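Local coordinates for protein nicotinate phosphoribosyltransferase (PDB 1VLP) that catalyses the first step of NAD biosynthesis from nicotinic acid, the ATP-dependent joining of nicotinate to a phosphoribosyl group to give nicotinate ribonucleotide, at residues L22-Y27 and E144-S149; V242-V247 and L279-T284; D340-E345 and F363-N368. All coordinates share one frame; numbering follows the deposited sequence. Where two conformers were deposited one is given.

Contact 1 (L22-Y27 and E144-S149)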
# COMPACT_ATOMS: atom_id res chain seq x y z
N LEU A 22 -12.36 4.59 6.18
CA LEU A 22 -11.94 4.89 4.79
C LEU A 22 -10.65 5.74 4.62
O LEU A 22 -10.20 5.96 3.46
CB LEU A 22 -13.08 5.63 4.07
CG LEU A 22 -14.46 4.94 3.88
CD1 LEU A 22 -15.32 5.69 2.89
CD2 LEU A 22 -14.29 3.52 3.49
N ASP A 23 -10.07 6.24 5.73
CA ASP A 23 -8.78 6.92 5.68
C ASP A 23 -7.69 5.85 5.65
O ASP A 23 -7.01 5.54 6.66
CB ASP A 23 -8.61 7.89 6.85
CG ASP A 23 -7.28 8.66 6.77
OD1 ASP A 23 -6.58 8.57 5.69
OD2 ASP A 23 -6.91 9.35 7.77
N THR A 24 -7.62 5.18 4.51
CA THR A 24 -6.74 4.04 4.31
C THR A 24 -6.61 3.80 2.81
O THR A 24 -7.35 4.39 2.00
CB THR A 24 -7.27 2.72 4.99
OG1 THR A 24 -6.21 1.75 5.05
CG2 THR A 24 -8.40 2.11 4.24
N ASP A 25 -5.71 2.89 2.44
CA ASP A 25 -5.54 2.50 1.04
C ASP A 25 -6.65 1.51 0.61
O ASP A 25 -6.95 0.58 1.38
CB ASP A 25 -4.16 1.87 0.81
CG ASP A 25 -2.98 2.86 1.07
OD1 ASP A 25 -2.93 3.92 0.44
OD2 ASP A 25 -2.15 2.58 1.94
N MSE A 26 -7.23 1.68 -0.58
CA MSE A 26 -8.29 0.78 -1.05
C MSE A 26 -7.90 -0.67 -0.98
O MSE A 26 -8.77 -1.51 -0.66
CB MSE A 26 -8.74 1.09 -2.46
CG MSE A 26 -9.68 0.01 -3.05
SE MSE A 26 -10.42 0.76 -4.67
CE MSE A 26 -10.95 -1.04 -5.56
N TYR A 27 -6.62 -0.99 -1.23
CA TYR A 27 -6.21 -2.40 -1.18
C TYR A 27 -6.46 -3.02 0.19
O TYR A 27 -6.71 -4.23 0.28
CB TYR A 27 -4.77 -2.64 -1.64
CG TYR A 27 -3.70 -2.37 -0.59
CD1 TYR A 27 -3.34 -3.36 0.33
CD2 TYR A 27 -3.08 -1.15 -0.51
CE1 TYR A 27 -2.35 -3.11 1.30
CE2 TYR A 27 -2.08 -0.90 0.46
CZ TYR A 27 -1.73 -1.87 1.35
OH TYR A 27 -0.76 -1.59 2.28
N GLU A 144 -2.50 -1.84 9.35
CA GLU A 144 -1.23 -1.41 8.72
C GLU A 144 -1.21 0.11 8.38
O GLU A 144 -0.35 0.88 8.87
CB GLU A 144 -0.95 -2.24 7.47
CG GLU A 144 0.36 -1.90 6.78
CD GLU A 144 0.43 -2.31 5.30
OE1 GLU A 144 -0.54 -2.88 4.71
OE2 GLU A 144 1.50 -2.08 4.71
N ILE A 145 -2.15 0.56 7.57
CA ILE A 145 -2.09 1.92 7.03
C ILE A 145 -2.29 2.98 8.08
O ILE A 145 -1.42 3.85 8.21
CB ILE A 145 -3.12 2.12 5.91
CG1 ILE A 145 -2.95 0.99 4.92
CG2 ILE A 145 -2.97 3.49 5.21
CD1 ILE A 145 -1.82 0.93 4.28
N PRO A 146 -3.42 2.94 8.82
CA PRO A 146 -3.58 3.98 9.84
C PRO A 146 -2.46 3.98 10.87
O PRO A 146 -2.05 5.04 11.33
CB PRO A 146 -4.97 3.70 10.45
CG PRO A 146 -5.31 2.30 10.02
CD PRO A 146 -4.58 2.03 8.76
N LEU A 147 -1.93 2.82 11.27
CA LEU A 147 -0.83 2.85 12.24
C LEU A 147 0.39 3.56 11.66
O LEU A 147 1.01 4.37 12.33
CB LEU A 147 -0.46 1.44 12.67
CG LEU A 147 -1.50 0.74 13.53
CD1 LEU A 147 -0.96 -0.58 14.01
CD2 LEU A 147 -1.98 1.58 14.71
N LEU A 148 0.81 3.18 10.45
CA LEU A 148 1.90 3.88 9.76
C LEU A 148 1.68 5.37 9.63
O LEU A 148 2.59 6.15 9.95
CB LEU A 148 2.18 3.25 8.42
CG LEU A 148 2.81 1.86 8.47
CD1 LEU A 148 2.79 1.28 7.04
CD2 LEU A 148 4.21 1.92 9.09
N SER A 149 0.47 5.74 9.19
CA SER A 149 0.06 7.17 9.03
C SER A 149 0.16 7.91 10.35
O SER A 149 0.69 9.04 10.44
CB SER A 149 -1.36 7.32 8.47
OG SER A 149 -1.47 6.73 7.16
O HOH W 1 -4.39 6.10 7.39
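Beside the probable nicotinate pocket, where Tyr-27 is a binding residue by similarity, the loop leading into helix 26-38 lies against the first turn of helix 144-159. Tyr-27 OH donates to Glu-144 OE1 at 2.8 Å. The phenol meets that oxygen from above the carboxylate, 44° out of its plane, while the oxygen itself sits at the edge of the phenol ring, near its plane; ring and carboxylate planes stand 69° apart. OE1 is gripped a second time by Lys-28 in a salt bridge, so the carboxylate is anchored beside the tyrosine and fixes the direction of its hydroxyl.

Next to this polar pair Ile-145 points at the loop. Its CG1 lies anti to the carbonyl carbon (chi1 -51°), which sets it beside the hydroxyl of Thr-24, 3.3 Å from Thr-24 OG1. The threonine crosses the isoleucine at about a right angle, OG1 coming to 3.2 Å from Ile-145 CB; this hydroxyl is buried with no polar partner in the model. Both segments belong to the N-terminal domain of the NAPRTase family, but the loop also reaches the barrel-related part of the chain: Asp-25 OD1 is hydrogen-bonded to Ser-226, and Asp-23 OD1 forms a salt bridge with Arg-194.

An inverse gamma turn is built round Asp-23, with a weak bond from Thr-24 N to Leu-22 O. From that turn a water bridges the segments, donating to Asp-23 O at 2.8 Å and lying 3.0 Å from Ser-149 OG.

Contact 2 (V242-V247 and L279-T284)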
# COMPACT_ATOMS: atom_id res chain seq x y z
N VAL A 242 -4.28 -6.11 -5.67
CA VAL A 242 -3.88 -7.05 -4.63
C VAL A 242 -2.53 -6.60 -3.99
O VAL A 242 -1.70 -5.93 -4.63
CB VAL A 242 -3.78 -8.45 -5.21
CG1 VAL A 242 -2.49 -8.61 -6.04
CG2 VAL A 242 -3.90 -9.48 -4.08
N ALA A 243 -2.30 -6.97 -2.72
CA ALA A 243 -1.05 -6.65 -2.04
C ALA A 243 -0.24 -7.94 -1.84
O ALA A 243 -0.79 -9.02 -1.96
CB ALA A 243 -1.32 -6.01 -0.66
N HIS A 244 1.04 -7.81 -1.53
CA HIS A 244 1.89 -9.00 -1.27
C HIS A 244 1.33 -9.89 -0.20
O HIS A 244 1.48 -11.10 -0.30
CB HIS A 244 3.33 -8.65 -0.91
CG HIS A 244 4.08 -7.92 -1.98
ND1 HIS A 244 4.47 -8.53 -3.16
CD2 HIS A 244 4.47 -6.63 -2.07
CE1 HIS A 244 5.09 -7.63 -3.91
NE2 HIS A 244 5.11 -6.47 -3.27
N GLU A 245 0.67 -9.28 0.80
CA GLU A 245 0.25 -10.05 1.97
C GLU A 245 -0.76 -11.14 1.61
O GLU A 245 -0.79 -12.20 2.24
CB GLU A 245 -0.22 -9.11 3.10
CG GLU A 245 -1.46 -8.43 2.93
CD GLU A 245 -1.89 -7.65 4.24
OE1 GLU A 245 -2.06 -8.33 5.28
OE2 GLU A 245 -2.14 -6.46 4.16
N TRP A 246 -1.48 -10.96 0.50
CA TRP A 246 -2.38 -11.99 -0.01
C TRP A 246 -1.67 -13.25 -0.36
O TRP A 246 -1.96 -14.28 0.25
CB TRP A 246 -3.21 -11.45 -1.19
CG TRP A 246 -4.22 -12.42 -1.67
CD1 TRP A 246 -4.28 -12.96 -2.92
CD2 TRP A 246 -5.34 -12.95 -0.95
NE1 TRP A 246 -5.34 -13.80 -3.01
CE2 TRP A 246 -6.02 -13.82 -1.83
CE3 TRP A 246 -5.85 -12.78 0.36
CZ2 TRP A 246 -7.17 -14.53 -1.45
CZ3 TRP A 246 -6.98 -13.48 0.73
CH2 TRP A 246 -7.63 -14.34 -0.16
N VAL A 247 -0.76 -13.26 -1.34
CA VAL A 247 -0.12 -14.56 -1.66
C VAL A 247 0.78 -15.07 -0.53
O VAL A 247 0.92 -16.27 -0.39
CB VAL A 247 0.60 -14.64 -3.06
CG1 VAL A 247 1.84 -13.84 -3.09
CG2 VAL A 247 0.90 -16.15 -3.42
N LEU A 279 -4.93 -5.78 -11.37
CA LEU A 279 -3.55 -5.98 -11.74
C LEU A 279 -2.90 -7.07 -10.89
O LEU A 279 -3.04 -7.11 -9.66
CB LEU A 279 -2.76 -4.68 -11.60
CG LEU A 279 -3.25 -3.50 -12.41
CD1 LEU A 279 -2.63 -2.27 -11.79
CD2 LEU A 279 -2.88 -3.64 -13.87
N ALA A 280 -2.14 -7.93 -11.54
CA ALA A 280 -1.47 -9.00 -10.83
C ALA A 280 -0.14 -8.50 -10.25
O ALA A 280 0.62 -7.85 -10.90
CB ALA A 280 -1.24 -10.19 -11.74
N LEU A 281 0.12 -8.84 -8.99
CA LEU A 281 1.40 -8.62 -8.35
C LEU A 281 2.30 -9.86 -8.47
O LEU A 281 2.07 -10.88 -7.84
CB LEU A 281 1.14 -8.28 -6.88
CG LEU A 281 2.23 -7.64 -6.06
CD1 LEU A 281 2.84 -6.38 -6.74
CD2 LEU A 281 1.66 -7.29 -4.69
N THR A 282 3.33 -9.76 -9.31
CA THR A 282 4.05 -10.95 -9.77
C THR A 282 5.30 -11.33 -9.00
O THR A 282 5.81 -12.45 -9.18
CB THR A 282 4.44 -10.78 -11.27
OG1 THR A 282 5.44 -9.78 -11.38
CG2 THR A 282 3.24 -10.31 -12.12
N ASP A 283 5.86 -10.40 -8.21
CA ASP A 283 7.23 -10.53 -7.67
C ASP A 283 7.35 -11.15 -6.26
O ASP A 283 8.46 -11.40 -5.79
CB ASP A 283 7.95 -9.19 -7.65
CG ASP A 283 7.31 -8.17 -6.70
OD1 ASP A 283 6.08 -7.98 -6.78
OD2 ASP A 283 8.03 -7.54 -5.89
N THR A 284 6.22 -11.47 -5.65
CA THR A 284 6.22 -11.90 -4.23
C THR A 284 7.20 -13.07 -4.00
O THR A 284 8.01 -13.06 -3.02
CB THR A 284 4.83 -12.26 -3.78
OG1 THR A 284 3.94 -11.19 -4.14
CG2 THR A 284 4.80 -12.50 -2.22
O HOH W 2 -5.44 -7.03 -8.20
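His-244, probably phosphorylated by the enzyme itself, as in related enzymes, opens helix 244-254 and packs its ring on the end of strand 279-281, an outermost strand of the parallel sheet, and on the turn after it. The histidine is unmodified here. Leu-281 CD2 sits over the centre of one ring face, 3.5 Å from the His-244 centroid and 13° off the ring normal, a CH-pi contact. Leu-281 has CG anti to its own backbone N (chi1 -163°), which turns CG toward the histidine; the second torsion then lays CD2 over the ring, 3.3 Å from His-244 N. At the ring edge, in plane, Thr-284 OG1 meets His-244 ND1 at 2.9 Å in a nearly straight hydrogen bond (171°). Asp-283 OD1 also lies in plane, 3.1 Å from His-244 CE1, its carboxylate plane turned steeply to the ring; the other oxygen, OD2, is held by Ser-309.

Packing is tightest at the threonine, where Thr-284 CG2 is wedged against Val-247 CG1 at 3.4 Å, closer than usual for two carbons. Towards Val-242 and Leu-279, both partly exposed, the fit slackens: Val-242 CG1 rests on Leu-281 CB at 3.7 Å, and a water links the two backbones, accepting from Val-242 N and donating to Leu-279 O.

A leucine in place of His-244, lacking both nitrogens and the flat face, would probably leave Thr-284 OG1 and Asp-308 without their partners and Leu-281 CD2 without its CH-pi contact. With ND1 bonded to Thr-284, NE2 bonded to Asp-308 and a methyl over one face, the imidazole is fixed in rotation, so phosphorylation of either nitrogen, as inferred from relatives, would probably have to break one of these bonds.

Contact 3 (D340-E345 and F363-N368). With PO4 (phosphate ion), chain E.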
# COMPACT_ATOMS: atom_id res chain seq x y z
N ASP A 340 6.98 1.51 -7.37
CA ASP A 340 8.07 1.38 -6.38
C ASP A 340 8.85 2.68 -6.31
O ASP A 340 9.73 2.90 -7.14
CB ASP A 340 9.00 0.23 -6.76
CG ASP A 340 10.14 0.02 -5.75
OD1 ASP A 340 10.00 0.49 -4.58
OD2 ASP A 340 11.16 -0.60 -6.13
N SER A 341 8.55 3.51 -5.31
CA SER A 341 9.35 4.68 -4.97
C SER A 341 9.55 5.63 -6.16
O SER A 341 10.65 6.04 -6.51
CB SER A 341 10.71 4.19 -4.43
OG SER A 341 10.53 3.19 -3.43
N LEU A 342 8.43 5.96 -6.77
CA LEU A 342 8.44 6.79 -7.99
C LEU A 342 8.56 8.27 -7.70
O LEU A 342 8.17 8.74 -6.62
CB LEU A 342 7.13 6.59 -8.74
CG LEU A 342 7.07 5.32 -9.56
CD1 LEU A 342 5.72 5.20 -10.08
CD2 LEU A 342 8.08 5.37 -10.71
N ASN A 343 9.11 8.98 -8.67
CA ASN A 343 9.01 10.45 -8.74
C ASN A 343 8.68 10.76 -10.17
O ASN A 343 8.52 9.83 -10.98
CB ASN A 343 10.32 11.10 -8.26
CG ASN A 343 11.53 10.65 -9.03
OD1 ASN A 343 11.44 10.38 -10.21
ND2 ASN A 343 12.66 10.55 -8.37
N VAL A 344 8.53 12.04 -10.50
CA VAL A 344 8.05 12.40 -11.82
C VAL A 344 9.00 11.98 -12.92
O VAL A 344 8.60 11.44 -13.97
CB VAL A 344 7.78 13.94 -11.90
CG1 VAL A 344 7.52 14.38 -13.35
CG2 VAL A 344 6.59 14.31 -11.01
N GLU A 345 10.30 12.19 -12.70
CA GLU A 345 11.28 11.87 -13.75
C GLU A 345 11.30 10.37 -14.02
O GLU A 345 11.39 9.95 -15.20
CB GLU A 345 12.69 12.38 -13.36
CG GLU A 345 12.95 13.85 -13.75
CD GLU A 345 14.16 14.46 -13.01
OE1 GLU A 345 14.61 13.89 -11.99
OE2 GLU A 345 14.63 15.52 -13.43
N PHE A 363 0.96 4.43 -13.14
CA PHE A 363 1.89 4.76 -12.07
C PHE A 363 1.16 4.99 -10.76
O PHE A 363 0.10 5.63 -10.76
CB PHE A 363 2.69 6.03 -12.46
CG PHE A 363 3.51 5.84 -13.70
CD1 PHE A 363 4.75 5.26 -13.64
CD2 PHE A 363 2.95 6.08 -14.94
CE1 PHE A 363 5.45 4.98 -14.78
CE2 PHE A 363 3.67 5.81 -16.11
CZ PHE A 363 4.93 5.27 -16.00
N GLY A 364 1.70 4.45 -9.67
CA GLY A 364 1.28 4.81 -8.30
C GLY A 364 2.42 5.60 -7.68
O GLY A 364 3.52 5.07 -7.52
N ILE A 365 2.16 6.87 -7.33
CA ILE A 365 3.19 7.74 -6.82
C ILE A 365 2.87 8.04 -5.35
O ILE A 365 1.91 8.75 -5.10
CB ILE A 365 3.31 9.01 -7.66
CG1 ILE A 365 3.61 8.65 -9.15
CG2 ILE A 365 4.32 9.89 -7.04
CD1 ILE A 365 3.64 9.81 -10.16
N GLY A 366 3.68 7.52 -4.43
CA GLY A 366 3.36 7.55 -3.01
C GLY A 366 4.10 8.60 -2.23
O GLY A 366 3.74 9.77 -2.22
N THR A 367 5.13 8.16 -1.53
CA THR A 367 5.91 9.05 -0.63
C THR A 367 6.41 10.33 -1.27
O THR A 367 6.44 11.36 -0.62
CB THR A 367 7.08 8.28 0.01
OG1 THR A 367 6.52 7.09 0.59
CG2 THR A 367 7.74 9.09 1.09
N ASN A 368 6.75 10.31 -2.56
CA ASN A 368 7.17 11.53 -3.19
C ASN A 368 6.08 12.60 -3.17
O ASN A 368 6.40 13.78 -3.17
CB ASN A 368 7.63 11.26 -4.61
CG ASN A 368 8.18 12.48 -5.26
OD1 ASN A 368 7.48 13.17 -5.99
ND2 ASN A 368 9.43 12.77 -5.00
P PO4 E . 6.47 4.65 -2.30
O1 PO4 E . 5.10 5.13 -1.92
O2 PO4 E . 7.45 5.75 -2.60
O3 PO4 E . 7.11 3.87 -1.14
O4 PO4 E . 6.43 3.66 -3.45
O HOH W 3 5.53 5.30 -5.73
O HOH W 4 7.20 7.94 -4.21
O HOH W 5 8.79 14.12 -8.42
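With CG anti to the carbonyl carbon (chi1 -80°) and an extended second torsion (174°), Leu-342 reaches onto strand 360-365, while Asn-368, its CG anti to the backbone N (chi1 -175°), leans its side chain back along Asn-343. The contact closes a beta-alpha-beta unit of the parallel sheet, strand 335-338, helix 344-356 and strand 360-365, at the C-terminal ends of the two strands. Leu-342 CD1 meets Phe-363 CD1 at the ring edge, in plane, at 3.7 Å, the two side chains crossing at about a right angle. The same leucine packs its CB on Ile-365 CG1, and its carbonyl O lies 3.3 Å from Asn-368 CB. Asn-343, the N-cap of helix 344-356, puts its CB against Asn-368 ND2 and turns its OD1 away to Lys-346 N, and Asn-368 OD1 takes a bond from Lys-175.

Beyond the apolar core, both loops hold a phosphate ion, probably from the crystallisation liquor. Ser-341 N donates to its O4 at 2.8 Å and Thr-367 N to its O1 at 3.1 Å. Thr-367 is an inferred site for 5-phosphoribosyl diphosphate, so the ion may mark where a phosphate of that substrate sits. Gly-366 CA lies against O1, and a side chain there would run into that oxygen. Two waters link the ion to the segments: one accepts from both Leu-342 N and Gly-366 N, while the other accepts from Asn-368 N at 2.9 Å and lies 2.7 Å from phosphate O2.

Overall arrangement
Contacts 2 and 3 reach the same parallel sheet, at its outermost strand 279-281 and at the more central strand 360-365, whereas contact 1 joins two helix starts of the N-terminal domain. Contacts 1 and 3 are buried; contact 2 is only partly so. Their centres are 17 to 18 Å apart, yet contact 1 touches contact 2, Tyr-27 CD1 packing on Ala-243 CB at 3.5 Å, while contact 3 stays about 8 Å from either at the nearest atoms. Chemistry follows place: a phenol-carboxylate bond beside the probable nicotinate site in contact 1, a doubly held histidine in contact 2, and an apolar core with backbone amides facing an anion in contact 3.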